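Local coordinates for protein cyclopropane mycolic acid synthase 1 (PDB 1KPH) that converts a double bond at the distal position of an alpha mycolic acid into a cyclopropane ring, using a methylene group from S-adenosyl-L-methionine, at residues H167-L172 with G203-I208. Numbering follows the deposited sequence.
Sequences HTITGL and GRLPSI. With 10A (didecyl-dimethyl-ammonium), chain G; CO3 (carbonate ion), chain E.
Leu-205 and Ile-169 meet branch to branch where the loop between helices 186-199 and 208-217 passes strand 163-171, residues 205-208 running at 92° to residues 168-171. At the start of the loop segment, Gly-203 C lies 3.5 Å from C4 of the bound didecyl-dimethyl-ammonium, and having no side chain lets its backbone come that close. Leu-205 belongs to both surfaces: its CG, set anti to its own carbonyl carbon (chi1 -72°), presents CD2 to the strand, 3.5 Å from Ile-169 CG2, while CD1 also lies 3.4 Å from C22 of the ligand. Ile-169 does likewise, with CD1 3.6 Å from ligand C18, so two branched aliphatic residues line part of the ligand pocket; the same CD1 also approaches the carbonate.

Pro-206 follows, a residue suited to a place where its ring carbons meet the strand and no N-H needs a partner; its CD rests 3.5 Å from Ile-169 O. Ile-169 O accepts a hydrogen bond from Thr-168 OG1 at 2.9 Å. Pro-206 O in turn receives the N-H of Gly-171, N to O 3.1 Å, in a fairly straight bond. The donor stands 37° out of the carbonyl plane, and a CA-H...O contact from Thr-170 reaches the same oxygen. Ser-207 caps helix 208-217 by bonding Met-210 N through OG, while its CA faces Gly-171 O. Ile-208, in the first turn, lays CG1 against Thr-170 OG1 and CB; a water accepts its N-H and bonds weakly to Gly-171 O.

In this methyltransferase fold, the chemistry thus divides: one backbone hydrogen bond, with weaker contacts around it, ties the loop to the strand, and hydrocarbon branches face the lipid-like ligand, consistent with a pocket made for a mycolic acyl chain.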
loop_
_atom_site.group_PDB
_atom_site.type_symbol
_atom_site.label_atom_id
_atom_site.label_comp_id
_atom_site.label_asym_id
_atom_site.label_seq_id
_atom_site.Cartn_x
_atom_site.Cartn_y
_atom_site.Cartn_z
ATOM N N HIS A 167 3.914 -6.002 -1.259
ATOM C CA HIS A 167 2.586 -6.009 -1.847
ATOM C C HIS A 167 2.441 -4.727 -2.652
ATOM O O HIS A 167 2.512 -3.624 -2.106
ATOM C CB HIS A 167 1.559 -6.114 -0.705
ATOM C CG HIS A 167 0.133 -5.930 -1.122
ATOM N ND1 HIS A 167 -0.890 -6.698 -0.606
ATOM C CD2 HIS A 167 -0.456 -5.008 -1.920
ATOM C CE1 HIS A 167 -2.046 -6.255 -1.065
ATOM N NE2 HIS A 167 -1.813 -5.228 -1.863
ATOM N N THR A 168 2.248 -4.874 -3.959
ATOM C CA THR A 168 2.137 -3.708 -4.823
ATOM C C THR A 168 1.286 -3.931 -6.057
ATOM O O THR A 168 1.170 -5.043 -6.561
ATOM C CB THR A 168 3.535 -3.259 -5.319
ATOM O OG1 THR A 168 3.402 -2.139 -6.205
ATOM C CG2 THR A 168 4.219 -4.397 -6.073
ATOM N N ILE A 169 0.691 -2.849 -6.535
ATOM C CA ILE A 169 -0.100 -2.884 -7.748
ATOM C C ILE A 169 0.929 -3.071 -8.874
ATOM O O ILE A 169 2.077 -2.637 -8.746
ATOM C CB ILE A 169 -0.839 -1.541 -7.924
ATOM C CG1 ILE A 169 -1.898 -1.402 -6.824
ATOM C CG2 ILE A 169 -1.458 -1.442 -9.313
ATOM C CD1 ILE A 169 -2.349 0.026 -6.578
ATOM N N THR A 170 0.539 -3.741 -9.951
ATOM C CA THR A 170 1.444 -3.943 -11.080
ATOM C C THR A 170 0.704 -3.596 -12.361
ATOM O O THR A 170 -0.514 -3.755 -12.443
ATOM C CB THR A 170 1.974 -5.399 -11.147
ATOM O OG1 THR A 170 0.879 -6.322 -11.201
ATOM C CG2 THR A 170 2.829 -5.701 -9.926
ATOM N N GLY A 171 1.432 -3.102 -13.356
ATOM C CA GLY A 171 0.785 -2.718 -14.596
ATOM C C GLY A 171 1.434 -3.228 -15.863
ATOM O O GLY A 171 2.620 -3.566 -15.886
ATOM N N LEU A 172 0.639 -3.291 -16.924
ATOM C CA LEU A 172 1.112 -3.748 -18.221
ATOM C C LEU A 172 1.540 -2.532 -19.031
ATOM O O LEU A 172 1.062 -1.418 -18.794
ATOM C CB LEU A 172 -0.004 -4.482 -18.965
ATOM C CG LEU A 172 -0.679 -5.661 -18.260
ATOM C CD1 LEU A 172 -1.846 -6.153 -19.107
ATOM C CD2 LEU A 172 0.331 -6.773 -18.025
ATOM N N GLY A 203 3.500 9.161 -8.856
ATOM C CA GLY A 203 3.216 7.738 -8.887
ATOM C C GLY A 203 3.733 7.054 -10.141
ATOM O O GLY A 203 3.829 7.669 -11.202
ATOM N N ARG A 204 4.057 5.772 -10.018
ATOM C CA ARG A 204 4.574 4.995 -11.137
ATOM C C ARG A 204 4.345 3.510 -10.857
ATOM O O ARG A 204 4.692 3.019 -9.785
ATOM C CB ARG A 204 6.068 5.269 -11.293
ATOM C CG ARG A 204 6.729 4.590 -12.477
ATOM C CD ARG A 204 6.475 5.319 -13.787
ATOM N NE ARG A 204 7.382 4.838 -14.827
ATOM C CZ ARG A 204 7.410 5.289 -16.076
ATOM N NH1 ARG A 204 6.575 6.246 -16.461
ATOM N NH2 ARG A 204 8.279 4.785 -16.942
ATOM N N LEU A 205 3.759 2.796 -11.811
ATOM C CA LEU A 205 3.505 1.373 -11.621
ATOM C C LEU A 205 4.602 0.486 -12.167
ATOM O O LEU A 205 5.078 0.672 -13.287
ATOM C CB LEU A 205 2.192 0.949 -12.277
ATOM C CG LEU A 205 0.870 1.390 -11.657
ATOM C CD1 LEU A 205 -0.253 0.677 -12.378
ATOM C CD2 LEU A 205 0.841 1.057 -10.172
ATOM N N PRO A 206 5.016 -0.506 -11.377
ATOM C CA PRO A 206 6.061 -1.434 -11.797
ATOM C C PRO A 206 5.403 -2.626 -12.480
ATOM O O PRO A 206 4.266 -2.977 -12.161
ATOM C CB PRO A 206 6.696 -1.834 -10.478
ATOM C CG PRO A 206 5.485 -1.945 -9.593
ATOM C CD PRO A 206 4.687 -0.700 -9.953
ATOM N N SER A 207 6.103 -3.231 -13.428
ATOM C CA SER A 207 5.584 -4.410 -14.101
ATOM C C SER A 207 6.061 -5.548 -13.210
ATOM O O SER A 207 6.961 -5.350 -12.392
ATOM C CB SER A 207 6.209 -4.562 -15.486
ATOM O OG SER A 207 7.565 -4.958 -15.370
ATOM N N ILE A 208 5.470 -6.729 -13.354
ATOM C CA ILE A 208 5.880 -7.866 -12.542
ATOM C C ILE A 208 7.350 -8.210 -12.816
ATOM O O ILE A 208 8.136 -8.402 -11.885
ATOM C CB ILE A 208 4.974 -9.096 -12.812
ATOM C CG1 ILE A 208 3.569 -8.825 -12.246
ATOM C CG2 ILE A 208 5.581 -10.351 -12.191
ATOM C CD1 ILE A 208 2.552 -9.937 -12.494
HETATM C C1 10A G . 0.543 4.596 -14.211
HETATM C C2 10A G . 0.776 5.503 -12.998
HETATM C C3 10A G . 0.353 4.782 -11.713
HETATM C C4 10A G . 0.515 5.585 -10.414
HETATM C C5 10A G . 0.031 4.687 -9.265
HETATM C C6 10A G . 0.045 5.327 -7.868
HETATM C C7 10A G . -0.523 4.248 -6.934
HETATM C C8 10A G . -0.766 4.698 -5.491
HETATM C C9 10A G . -1.398 3.516 -4.725
HETATM C C10 10A G . -1.859 3.968 -3.340
HETATM N N1 10A G . -2.725 3.083 -2.429
HETATM C C11 10A G . -3.046 3.924 -1.210
HETATM C C12 10A G . -1.958 1.882 -1.935
HETATM C C13 10A G . -4.024 2.530 -3.037
HETATM C C14 10A G . -5.121 3.447 -3.663
HETATM C C15 10A G . -6.185 2.748 -4.544
HETATM C C16 10A G . -5.736 2.023 -5.834
HETATM C C17 10A G . -5.156 2.967 -6.905
HETATM C C18 10A G . -4.745 2.236 -8.190
HETATM C C19 10A G . -4.189 3.233 -9.216
HETATM C C20 10A G . -3.834 2.486 -10.512
HETATM C C21 10A G . -3.311 3.442 -11.586
HETATM C C22 10A G . -3.005 2.635 -12.848
HETATM C C CO3 E . -2.343 -1.868 -3.075
HETATM O O1 CO3 E . -3.181 -3.016 -2.597
HETATM O O2 CO3 E . -2.927 -0.690 -3.405
HETATM O O3 CO3 E . -0.989 -2.012 -3.181
HETATM O O HOH W 1 3.416 -6.881 -15.326
#